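Local coordinates for Serine/threonine-protein kinase Tel1 (Chaetomium thermophilum, PDB 6SKY) that probably acts as a DNA-damage-sensing protein kinase, using ATP to phosphorylate serine or threonine followed by glutamine, histone H2A among its targets, in checkpoint signalling, at residues L2595-T2600 and Y2605-K2610; N2545-M2550 and H2577-E2582; H2518-D2523 and V2535-S2540. All coordinates share one frame; numbering follows the deposited sequence.

Interaction 1: L2595-T2600 and Y2605-K2610; sequences LTAIGT and YKQLVK. With AGS (phosphothiophosphoric acid-adenylate ester), chain C.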
loop_
_atom_site.group_PDB
_atom_site.type_symbol
_atom_site.label_atom_id
_atom_site.label_comp_id
_atom_site.label_asym_id
_atom_site.label_seq_id
_atom_site.Cartn_x
_atom_site.Cartn_y
_atom_site.Cartn_z
ATOM N N LEU A 2595 21.404 32.702 -39.028
ATOM C CA LEU A 2595 22.334 33.753 -38.659
ATOM C C LEU A 2595 23.130 33.343 -37.437
ATOM O O LEU A 2595 22.717 32.490 -36.659
ATOM C CB LEU A 2595 21.593 35.048 -38.360
ATOM C CG LEU A 2595 21.294 36.026 -39.483
ATOM C CD1 LEU A 2595 20.538 35.368 -40.604
ATOM C CD2 LEU A 2595 20.492 37.151 -38.906
ATOM N N THR A 2596 24.283 33.972 -37.267
ATOM C CA THR A 2596 25.089 33.811 -36.068
ATOM C C THR A 2596 25.387 35.187 -35.506
ATOM O O THR A 2596 25.716 36.107 -36.253
ATOM C CB THR A 2596 26.397 33.073 -36.354
ATOM O OG1 THR A 2596 26.130 31.905 -37.133
ATOM C CG2 THR A 2596 27.061 32.655 -35.064
ATOM N N ALA A 2597 25.256 35.335 -34.198
ATOM C CA ALA A 2597 25.520 36.594 -33.532
ATOM C C ALA A 2597 26.598 36.373 -32.489
ATOM O O ALA A 2597 26.495 35.456 -31.674
ATOM C CB ALA A 2597 24.257 37.151 -32.880
ATOM N N ILE A 2598 27.635 37.191 -32.525
ATOM C CA ILE A 2598 28.685 37.144 -31.521
ATOM C C ILE A 2598 28.339 38.175 -30.463
ATOM O O ILE A 2598 28.190 39.363 -30.768
ATOM C CB ILE A 2598 30.068 37.408 -32.132
ATOM C CG1 ILE A 2598 30.516 36.224 -32.983
ATOM C CG2 ILE A 2598 31.079 37.644 -31.039
ATOM C CD1 ILE A 2598 30.062 36.281 -34.411
ATOM N N GLY A 2599 28.196 37.719 -29.228
ATOM C CA GLY A 2599 27.771 38.575 -28.151
ATOM C C GLY A 2599 28.915 39.338 -27.535
ATOM O O GLY A 2599 30.064 39.268 -27.964
ATOM N N THR A 2600 28.580 40.094 -26.495
ATOM C CA THR A 2600 29.592 40.867 -25.794
ATOM C C THR A 2600 30.521 39.962 -24.996
ATOM O O THR A 2600 31.739 40.165 -24.992
ATOM C CB THR A 2600 28.919 41.901 -24.897
ATOM O OG1 THR A 2600 28.703 43.104 -25.642
ATOM C CG2 THR A 2600 29.771 42.208 -23.689
ATOM N N TYR A 2605 25.600 32.911 -30.656
ATOM C CA TYR A 2605 24.182 32.595 -30.589
ATOM C C TYR A 2605 23.680 32.456 -32.013
ATOM O O TYR A 2605 23.589 33.447 -32.737
ATOM C CB TYR A 2605 23.415 33.685 -29.856
ATOM C CG TYR A 2605 23.972 34.044 -28.509
ATOM C CD1 TYR A 2605 23.648 33.310 -27.389
ATOM C CD2 TYR A 2605 24.807 35.129 -28.354
ATOM C CE1 TYR A 2605 24.149 33.637 -26.160
ATOM C CE2 TYR A 2605 25.309 35.465 -27.130
ATOM C CZ TYR A 2605 24.979 34.714 -26.036
ATOM O OH TYR A 2605 25.479 35.039 -24.805
ATOM N N LYS A 2606 23.373 31.241 -32.424
ATOM C CA LYS A 2606 22.815 31.046 -33.748
ATOM C C LYS A 2606 21.299 31.145 -33.697
ATOM O O LYS A 2606 20.674 30.973 -32.652
ATOM C CB LYS A 2606 23.246 29.702 -34.317
ATOM C CG LYS A 2606 24.729 29.480 -34.264
ATOM C CD LYS A 2606 25.102 28.221 -34.993
ATOM C CE LYS A 2606 24.626 28.274 -36.425
ATOM N NZ LYS A 2606 24.993 27.052 -37.187
ATOM N N GLN A 2607 20.710 31.447 -34.847
ATOM C CA GLN A 2607 19.286 31.725 -34.930
ATOM C C GLN A 2607 18.764 31.282 -36.279
ATOM O O GLN A 2607 19.400 31.529 -37.300
ATOM C CB GLN A 2607 18.994 33.214 -34.761
ATOM C CG GLN A 2607 19.441 33.793 -33.463
ATOM C CD GLN A 2607 19.680 35.254 -33.558
ATOM O OE1 GLN A 2607 19.541 35.837 -34.621
ATOM N NE2 GLN A 2607 20.041 35.866 -32.451
ATOM N N LEU A 2608 17.609 30.641 -36.284
ATOM C CA LEU A 2608 16.833 30.493 -37.502
ATOM C C LEU A 2608 15.928 31.703 -37.610
ATOM O O LEU A 2608 15.176 31.998 -36.680
ATOM C CB LEU A 2608 15.991 29.223 -37.498
ATOM C CG LEU A 2608 16.616 27.845 -37.554
ATOM C CD1 LEU A 2608 16.582 27.239 -36.198
ATOM C CD2 LEU A 2608 15.836 26.995 -38.511
ATOM N N VAL A 2609 16.010 32.407 -38.726
ATOM C CA VAL A 2609 15.091 33.488 -39.034
ATOM C C VAL A 2609 14.068 32.888 -39.984
ATOM O O VAL A 2609 14.315 32.759 -41.181
ATOM C CB VAL A 2609 15.809 34.695 -39.637
ATOM C CG1 VAL A 2609 14.859 35.841 -39.767
ATOM C CG2 VAL A 2609 16.968 35.095 -38.768
ATOM N N LYS A 2610 12.925 32.491 -39.446
ATOM C CA LYS A 2610 11.959 31.695 -40.181
ATOM C C LYS A 2610 10.877 32.603 -40.729
ATOM O O LYS A 2610 10.235 33.336 -39.975
ATOM C CB LYS A 2610 11.353 30.620 -39.286
ATOM C CG LYS A 2610 11.254 29.269 -39.936
ATOM C CD LYS A 2610 10.883 28.230 -38.917
ATOM C CE LYS A 2610 11.060 26.831 -39.459
ATOM N NZ LYS A 2610 10.786 25.810 -38.408
HETATM P PG AGS C . 10.238 19.627 -43.076
HETATM S S1G AGS C . 10.272 17.730 -42.629
HETATM O O2G AGS C . 9.414 20.414 -42.024
HETATM O O3G AGS C . 9.597 19.821 -44.477
HETATM P PB AGS C . 12.432 20.481 -41.765
HETATM O O1B AGS C . 11.927 19.595 -40.701
HETATM O O2B AGS C . 13.911 20.317 -42.106
HETATM O O3B AGS C . 11.673 20.214 -43.111
HETATM P PA AGS C . 13.435 22.974 -41.233
HETATM O O1A AGS C . 13.594 23.722 -42.484
HETATM O O2A AGS C . 13.192 23.838 -39.997
HETATM O O3A AGS C . 12.220 21.975 -41.318
HETATM O "O5'" AGS C . 14.721 22.096 -41.058
HETATM C "C5'" AGS C . 15.982 22.753 -40.877
HETATM C "C4'" AGS C . 17.007 21.761 -40.402
HETATM O "O4'" AGS C . 17.583 22.230 -39.168
HETATM C "C3'" AGS C . 16.482 20.364 -40.103
HETATM O "O3'" AGS C . 17.478 19.380 -40.349
HETATM C "C2'" AGS C . 16.116 20.447 -38.623
HETATM O "O2'" AGS C . 16.273 19.189 -37.986
HETATM C "C1'" AGS C . 17.146 21.438 -38.081
HETATM N N9 AGS C . 16.610 22.325 -37.061
HETATM C C8 AGS C . 15.363 22.882 -37.026
HETATM N N7 AGS C . 15.149 23.649 -35.987
HETATM C C5 AGS C . 16.345 23.596 -35.293
HETATM C C6 AGS C . 16.768 24.194 -34.093
HETATM N N6 AGS C . 16.003 24.999 -33.355
HETATM N N1 AGS C . 18.022 23.934 -33.674
HETATM C C2 AGS C . 18.792 23.130 -34.409
HETATM N N3 AGS C . 18.502 22.510 -35.553
HETATM C C4 AGS C . 17.254 22.785 -35.942
#

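Interaction 2: N2545-M2550 and H2577-E2582; sequences NFLSTM and HKFAPE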
loop_
_atom_site.group_PDB
_atom_site.type_symbol
_atom_site.label_atom_id
_atom_site.label_comp_id
_atom_site.label_asym_id
_atom_site.label_seq_id
_atom_site.Cartn_x
_atom_site.Cartn_y
_atom_site.Cartn_z
ATOM N N ASN A 2545 20.900 46.931 -44.577
ATOM C CA ASN A 2545 20.035 47.639 -43.642
ATOM C C ASN A 2545 19.981 46.919 -42.300
ATOM O O ASN A 2545 20.029 47.556 -41.241
ATOM C CB ASN A 2545 18.635 47.781 -44.232
ATOM C CG ASN A 2545 17.721 48.596 -43.357
ATOM O OD1 ASN A 2545 18.176 49.410 -42.560
ATOM N ND2 ASN A 2545 16.420 48.383 -43.499
ATOM N N PHE A 2546 19.909 45.586 -42.332
ATOM C CA PHE A 2546 19.895 44.791 -41.113
ATOM C C PHE A 2546 21.167 44.995 -40.306
ATOM O O PHE A 2546 21.114 45.249 -39.100
ATOM C CB PHE A 2546 19.709 43.321 -41.479
ATOM C CG PHE A 2546 19.921 42.376 -40.341
ATOM C CD1 PHE A 2546 18.916 42.130 -39.435
ATOM C CD2 PHE A 2546 21.120 41.716 -40.192
ATOM C CE1 PHE A 2546 19.106 41.267 -38.402
ATOM C CE2 PHE A 2546 21.313 40.854 -39.156
ATOM C CZ PHE A 2546 20.303 40.631 -38.258
ATOM N N LEU A 2547 22.325 44.891 -40.957
ATOM C CA LEU A 2547 23.584 45.011 -40.229
ATOM C C LEU A 2547 23.771 46.406 -39.653
ATOM O O LEU A 2547 24.222 46.558 -38.511
ATOM C CB LEU A 2547 24.750 44.648 -41.137
ATOM C CG LEU A 2547 24.988 43.152 -41.268
ATOM C CD1 LEU A 2547 26.053 42.905 -42.289
ATOM C CD2 LEU A 2547 25.399 42.589 -39.931
ATOM N N SER A 2548 23.422 47.440 -40.419
ATOM C CA SER A 2548 23.536 48.800 -39.904
ATOM C C SER A 2548 22.622 49.011 -38.706
ATOM O O SER A 2548 23.062 49.487 -37.651
ATOM C CB SER A 2548 23.222 49.799 -41.011
ATOM O OG SER A 2548 22.061 49.405 -41.713
ATOM N N THR A 2549 21.340 48.652 -38.845
ATOM C CA THR A 2549 20.398 48.843 -37.747
ATOM C C THR A 2549 20.819 48.065 -36.517
ATOM O O THR A 2549 20.623 48.521 -35.387
ATOM C CB THR A 2549 19.002 48.414 -38.169
ATOM O OG1 THR A 2549 18.736 48.895 -39.490
ATOM C CG2 THR A 2549 17.977 48.978 -37.214
ATOM N N MET A 2550 21.399 46.884 -36.710
ATOM C CA MET A 2550 21.798 46.091 -35.562
ATOM C C MET A 2550 23.047 46.651 -34.902
ATOM O O MET A 2550 23.232 46.486 -33.693
ATOM C CB MET A 2550 22.014 44.646 -35.984
ATOM C CG MET A 2550 21.823 43.680 -34.855
ATOM S SD MET A 2550 20.138 43.692 -34.247
ATOM C CE MET A 2550 19.274 43.415 -35.776
ATOM N N HIS A 2577 27.098 41.884 -29.907
ATOM C CA HIS A 2577 28.264 42.676 -30.274
ATOM C C HIS A 2577 28.333 42.866 -31.780
ATOM O O HIS A 2577 28.342 43.994 -32.276
ATOM C CB HIS A 2577 29.534 42.006 -29.751
ATOM C CG HIS A 2577 30.790 42.737 -30.096
ATOM N ND1 HIS A 2577 31.522 42.463 -31.229
ATOM C CD2 HIS A 2577 31.449 43.727 -29.450
ATOM C CE1 HIS A 2577 32.576 43.257 -31.272
ATOM N NE2 HIS A 2577 32.555 44.034 -30.203
ATOM N N LYS A 2578 28.361 41.768 -32.526
ATOM C CA LYS A 2578 28.394 41.852 -33.977
ATOM C C LYS A 2578 27.748 40.604 -34.551
ATOM O O LYS A 2578 27.296 39.726 -33.819
ATOM C CB LYS A 2578 29.824 42.017 -34.488
ATOM C CG LYS A 2578 30.708 40.829 -34.211
ATOM C CD LYS A 2578 32.096 41.029 -34.770
ATOM C CE LYS A 2578 32.975 39.827 -34.473
ATOM N NZ LYS A 2578 34.383 40.030 -34.902
ATOM N N PHE A 2579 27.702 40.526 -35.871
ATOM C CA PHE A 2579 27.202 39.353 -36.564
ATOM C C PHE A 2579 28.326 38.722 -37.363
ATOM O O PHE A 2579 29.147 39.428 -37.952
ATOM C CB PHE A 2579 26.048 39.707 -37.495
ATOM C CG PHE A 2579 24.715 39.672 -36.833
ATOM C CD1 PHE A 2579 23.850 38.627 -37.057
ATOM C CD2 PHE A 2579 24.333 40.673 -35.971
ATOM C CE1 PHE A 2579 22.630 38.595 -36.441
ATOM C CE2 PHE A 2579 23.119 40.636 -35.354
ATOM C CZ PHE A 2579 22.266 39.603 -35.589
ATOM N N ALA A 2580 28.370 37.397 -37.371
ATOM C CA ALA A 2580 29.258 36.708 -38.285
ATOM C C ALA A 2580 28.932 37.131 -39.715
ATOM O O ALA A 2580 27.772 37.381 -40.046
ATOM C CB ALA A 2580 29.123 35.198 -38.136
ATOM N N PRO A 2581 29.942 37.236 -40.580
ATOM C CA PRO A 2581 29.705 37.825 -41.903
ATOM C C PRO A 2581 28.775 37.019 -42.785
ATOM O O PRO A 2581 28.121 37.600 -43.657
ATOM C CB PRO A 2581 31.114 37.904 -42.501
ATOM C CG PRO A 2581 32.019 37.914 -41.320
ATOM C CD PRO A 2581 31.374 37.023 -40.324
ATOM N N GLU A 2582 28.688 35.708 -42.597
ATOM C CA GLU A 2582 27.906 34.860 -43.481
ATOM C C GLU A 2582 26.704 34.269 -42.760
ATOM O O GLU A 2582 26.611 34.282 -41.530
ATOM C CB GLU A 2582 28.768 33.734 -44.058
ATOM C CG GLU A 2582 29.801 34.208 -45.061
ATOM C CD GLU A 2582 30.511 33.064 -45.753
ATOM O OE1 GLU A 2582 30.705 32.010 -45.115
ATOM O OE2 GLU A 2582 30.870 33.216 -46.939
#

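Interaction 3: H2518-D2523 and V2535-S2540; sequences HALAMD and VPIKNS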
loop_
_atom_site.group_PDB
_atom_site.type_symbol
_atom_site.label_atom_id
_atom_site.label_comp_id
_atom_site.label_asym_id
_atom_site.label_seq_id
_atom_site.Cartn_x
_atom_site.Cartn_y
_atom_site.Cartn_z
ATOM N N HIS A 2518 12.229 41.112 -39.093
ATOM C CA HIS A 2518 11.082 40.701 -39.889
ATOM C C HIS A 2518 11.322 40.937 -41.373
ATOM O O HIS A 2518 10.951 40.103 -42.208
ATOM C CB HIS A 2518 9.844 41.449 -39.413
ATOM C CG HIS A 2518 8.632 41.200 -40.245
ATOM N ND1 HIS A 2518 7.855 42.220 -40.744
ATOM C CD2 HIS A 2518 8.057 40.050 -40.663
ATOM C CE1 HIS A 2518 6.855 41.709 -41.437
ATOM N NE2 HIS A 2518 6.955 40.394 -41.404
ATOM N N ALA A 2519 11.933 42.070 -41.725
ATOM C CA ALA A 2519 12.246 42.317 -43.127
ATOM C C ALA A 2519 13.193 41.261 -43.668
ATOM O O ALA A 2519 13.028 40.791 -44.796
ATOM C CB ALA A 2519 12.846 43.708 -43.298
ATOM N N LEU A 2520 14.188 40.869 -42.876
ATOM C CA LEU A 2520 15.099 39.818 -43.307
ATOM C C LEU A 2520 14.386 38.480 -43.426
ATOM O O LEU A 2520 14.677 37.694 -44.331
ATOM C CB LEU A 2520 16.268 39.712 -42.338
ATOM C CG LEU A 2520 17.301 38.640 -42.639
ATOM C CD1 LEU A 2520 18.186 39.078 -43.777
ATOM C CD2 LEU A 2520 18.114 38.374 -41.409
ATOM N N ALA A 2521 13.447 38.204 -42.522
ATOM C CA ALA A 2521 12.704 36.952 -42.582
ATOM C C ALA A 2521 11.885 36.859 -43.859
ATOM O O ALA A 2521 11.876 35.826 -44.533
ATOM C CB ALA A 2521 11.798 36.824 -41.360
ATOM N N MET A 2522 11.193 37.939 -44.210
ATOM C CA MET A 2522 10.280 37.896 -45.344
ATOM C C MET A 2522 10.994 37.862 -46.689
ATOM O O MET A 2522 10.371 37.512 -47.694
ATOM C CB MET A 2522 9.338 39.098 -45.289
ATOM C CG MET A 2522 8.306 39.045 -44.179
ATOM S SD MET A 2522 7.107 37.724 -44.400
ATOM C CE MET A 2522 7.749 36.496 -43.276
ATOM N N ASP A 2523 12.277 38.202 -46.736
ATOM C CA ASP A 2523 12.978 38.395 -48.002
ATOM C C ASP A 2523 13.448 37.058 -48.556
ATOM O O ASP A 2523 14.461 36.513 -48.120
ATOM C CB ASP A 2523 14.153 39.342 -47.812
ATOM C CG ASP A 2523 15.039 39.408 -49.024
ATOM O OD1 ASP A 2523 14.508 39.607 -50.134
ATOM O OD2 ASP A 2523 16.269 39.270 -48.872
ATOM N N VAL A 2535 25.813 32.242 -47.735
ATOM C CA VAL A 2535 25.920 33.548 -48.384
ATOM C C VAL A 2535 26.386 34.597 -47.385
ATOM O O VAL A 2535 25.879 34.635 -46.261
ATOM C CB VAL A 2535 24.578 33.963 -48.998
ATOM C CG1 VAL A 2535 24.748 35.195 -49.851
ATOM C CG2 VAL A 2535 24.008 32.832 -49.806
ATOM N N PRO A 2536 27.329 35.470 -47.735
ATOM C CA PRO A 2536 27.635 36.600 -46.850
ATOM C C PRO A 2536 26.483 37.590 -46.863
ATOM O O PRO A 2536 25.994 37.973 -47.926
ATOM C CB PRO A 2536 28.902 37.197 -47.467
ATOM C CG PRO A 2536 28.797 36.848 -48.896
ATOM C CD PRO A 2536 28.164 35.488 -48.945
ATOM N N ILE A 2537 26.044 38.002 -45.679
ATOM C CA ILE A 2537 24.864 38.867 -45.580
ATOM C C ILE A 2537 25.382 40.294 -45.705
ATOM O O ILE A 2537 25.491 41.054 -44.743
ATOM C CB ILE A 2537 24.067 38.611 -44.291
ATOM C CG1 ILE A 2537 22.947 39.634 -44.123
ATOM C CG2 ILE A 2537 24.972 38.563 -43.067
ATOM C CD1 ILE A 2537 22.239 39.529 -42.812
ATOM N N LYS A 2538 25.728 40.658 -46.930
ATOM C CA LYS A 2538 25.886 42.053 -47.317
ATOM C C LYS A 2538 25.468 42.298 -48.753
ATOM O O LYS A 2538 25.534 43.443 -49.203
ATOM C CB LYS A 2538 27.337 42.508 -47.124
ATOM C CG LYS A 2538 27.654 42.983 -45.728
ATOM C CD LYS A 2538 29.060 43.520 -45.631
ATOM C CE LYS A 2538 29.288 44.182 -44.288
ATOM N NZ LYS A 2538 30.580 44.914 -44.249
ATOM N N ASN A 2539 25.024 41.278 -49.480
ATOM C CA ASN A 2539 24.765 41.405 -50.902
ATOM C C ASN A 2539 23.305 41.667 -51.216
ATOM O O ASN A 2539 22.947 41.763 -52.393
ATOM C CB ASN A 2539 25.233 40.143 -51.633
ATOM C CG ASN A 2539 26.721 39.923 -51.498
ATOM O OD1 ASN A 2539 27.392 40.614 -50.735
ATOM N ND2 ASN A 2539 27.245 38.958 -52.234
ATOM N N SER A 2540 22.510 41.752 -50.256
ATOM C CA SER A 2540 21.153 42.228 -50.425
ATOM C C SER A 2540 20.996 43.575 -49.724
ATOM O O SER A 2540 21.718 43.870 -48.770
ATOM C CB SER A 2540 20.163 41.218 -49.850
ATOM O OG SER A 2540 18.842 41.488 -50.279
#

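Interaction 1: L2595-T2600 and Y2605-K2610
Leu2595 pairs with Gln2607 and Ala2597 with Tyr2605, each through two backbone hydrogen bonds, and the non-hydrogen-bonded pair Thr2596–Lys2606 sits between them. The straightest of the four bonds runs from Tyr2605 N to Ala2597 O, at 2.9 Å with 175° at the hydrogen. The tyrosine side chain runs alongside the partner strand from Ala2597 to Gly2599. Its CB is 4.0 Å from Ala2597 O. A chi1 of -52° places CG beside the backbone N, and CD2 then passes obliquely 3.7 Å from the same Ala2597 O. Farther out, CE2 puts the ring edge 4.1 Å from Gly2599 CA. Pro2557 and Pro2574 also touch the tyrosine side chain. On the other face of the sheet Thr2596 and Lys2606 lie side by side, pointing the same way. Toward the far end, Leu2595 CD1 meets Val2609 CG2 at 4.0 Å. Leu2608 CD1 approaches AGS N6, the adenine amino nitrogen, at 3.7 Å, and Lys2610 NZ makes a weak 3.5 Å hydrogen bond to AGS O2A on the alpha phosphate. A beta hairpin carrying an adenine-side leucine and a phosphate-binding lysine is characteristic of the kinase N-lobe in the PI3/PI4-kinase family.

Interaction 2: N2545-M2550 and H2577-E2582
The Phe2579 ring packs against Phe2546, Leu2547 and Met2550, joining helix 2541-2552 to strand 2576-2585 in a helix-on-sheet packing built round a T-shaped aromatic pair. The Phe2546 edge meets the Phe2579 face, with ring centroids 4.9 Å apart and planes at 79°. Phe2546 CE2 stands 3.7 Å above the Phe2579 plane, displaced toward the rim. Phe2546 reaches there because its CG is anti to the backbone N (chi1 170°), which carries the ring out from the helix toward the strand. Met2550 brings CG against the CE2 corner of Phe2579, while Leu2547 CD2 rests 3.8 Å from Phe2579 CB. Tyr2517 touches both phenylalanines from helix 2507-2522. A serine in place of Phe2579 would probably open a gap among these apolar groups and leave the Phe2546 edge without its aromatic face. The outer side is much looser: His2577 and Lys2578, both opposite Ile2598 in a classic beta bulge, turn away from the helix and are exposed. On the helix side facing away from the strand, the polar groups bond locally. There Asn2545 O accepts hydrogen bonds from both Thr2549 OG1, at 2.6 Å, and Thr2549 N, which arrive from opposite faces of its carbonyl plane.

Interaction 3: H2518-D2523 and V2535-S2540
Leu2520 and Ile2537 meet methyl to methyl, CD1 to CD1 at 4.2 Å, their side chains slanted against each other between the last turn of helix 2507-2522 and segment 2535-2540. The two arrive differently. Ile2537 directs its CB toward the helix and holds its longer branch fully extended (chi1 173°, chi2 -173°), which carries CD1 to the leucine. Leu2520 leaves its helix at an angle to this line and comes near only at its end, through CD1. Ile2537 is the centre of an inverse gamma turn, whose weak hydrogen bond runs from Lys2538 N to Pro2536 O at 2.9 Å. The turn presents the isoleucine inward, where Phe2546 and Met2583 also touch it. A second, polar approach lies beside the apolar one: Asp2523 and Ser2540 face each other, both with CB toward the opposite segment. Asp2523 OD2 and Ser2540 OG remain 3.7 Å apart, and no hydrogen bond links them. Asp2523 OD2 is instead hydrogen-bonded to the OH of Tyr2529, a residue that also touches Ser2540. Ser2540 occupies the N-cap position of helix 2541-2552. The contact is thus plain helix-to-turn packing at the edge of the kinase N-lobe sheet, where the edge strand gives way to a second helix.

How the interactions relate
The three contacts form one continuous part of the kinase N-lobe, around its antiparallel sheet. Interactions 1 and 2 have centres about 10 Å apart and share neighbouring strands, with Ile2598 N 2.9 Å from Lys2578 O, a probable hydrogen bond. Interaction 3, centred about 10 Å from interaction 2, meets strand 2576-2585 just past the edge strand, where Ile2537 N lies 2.9 Å from Pro2581 O, a probable hydrogen bond, and adjoins the aromatic cluster where Phe2546 CD2 lies 3.6 Å from Ile2537 CD1. Helix 2507-2522 packs directly on the hairpin of interaction 1: Ala2521 CB lies 3.6 Å from Val2609 CG1. Of the three, interaction 1 reaches the nucleotide; interactions 2 and 3 belong to the packing behind it.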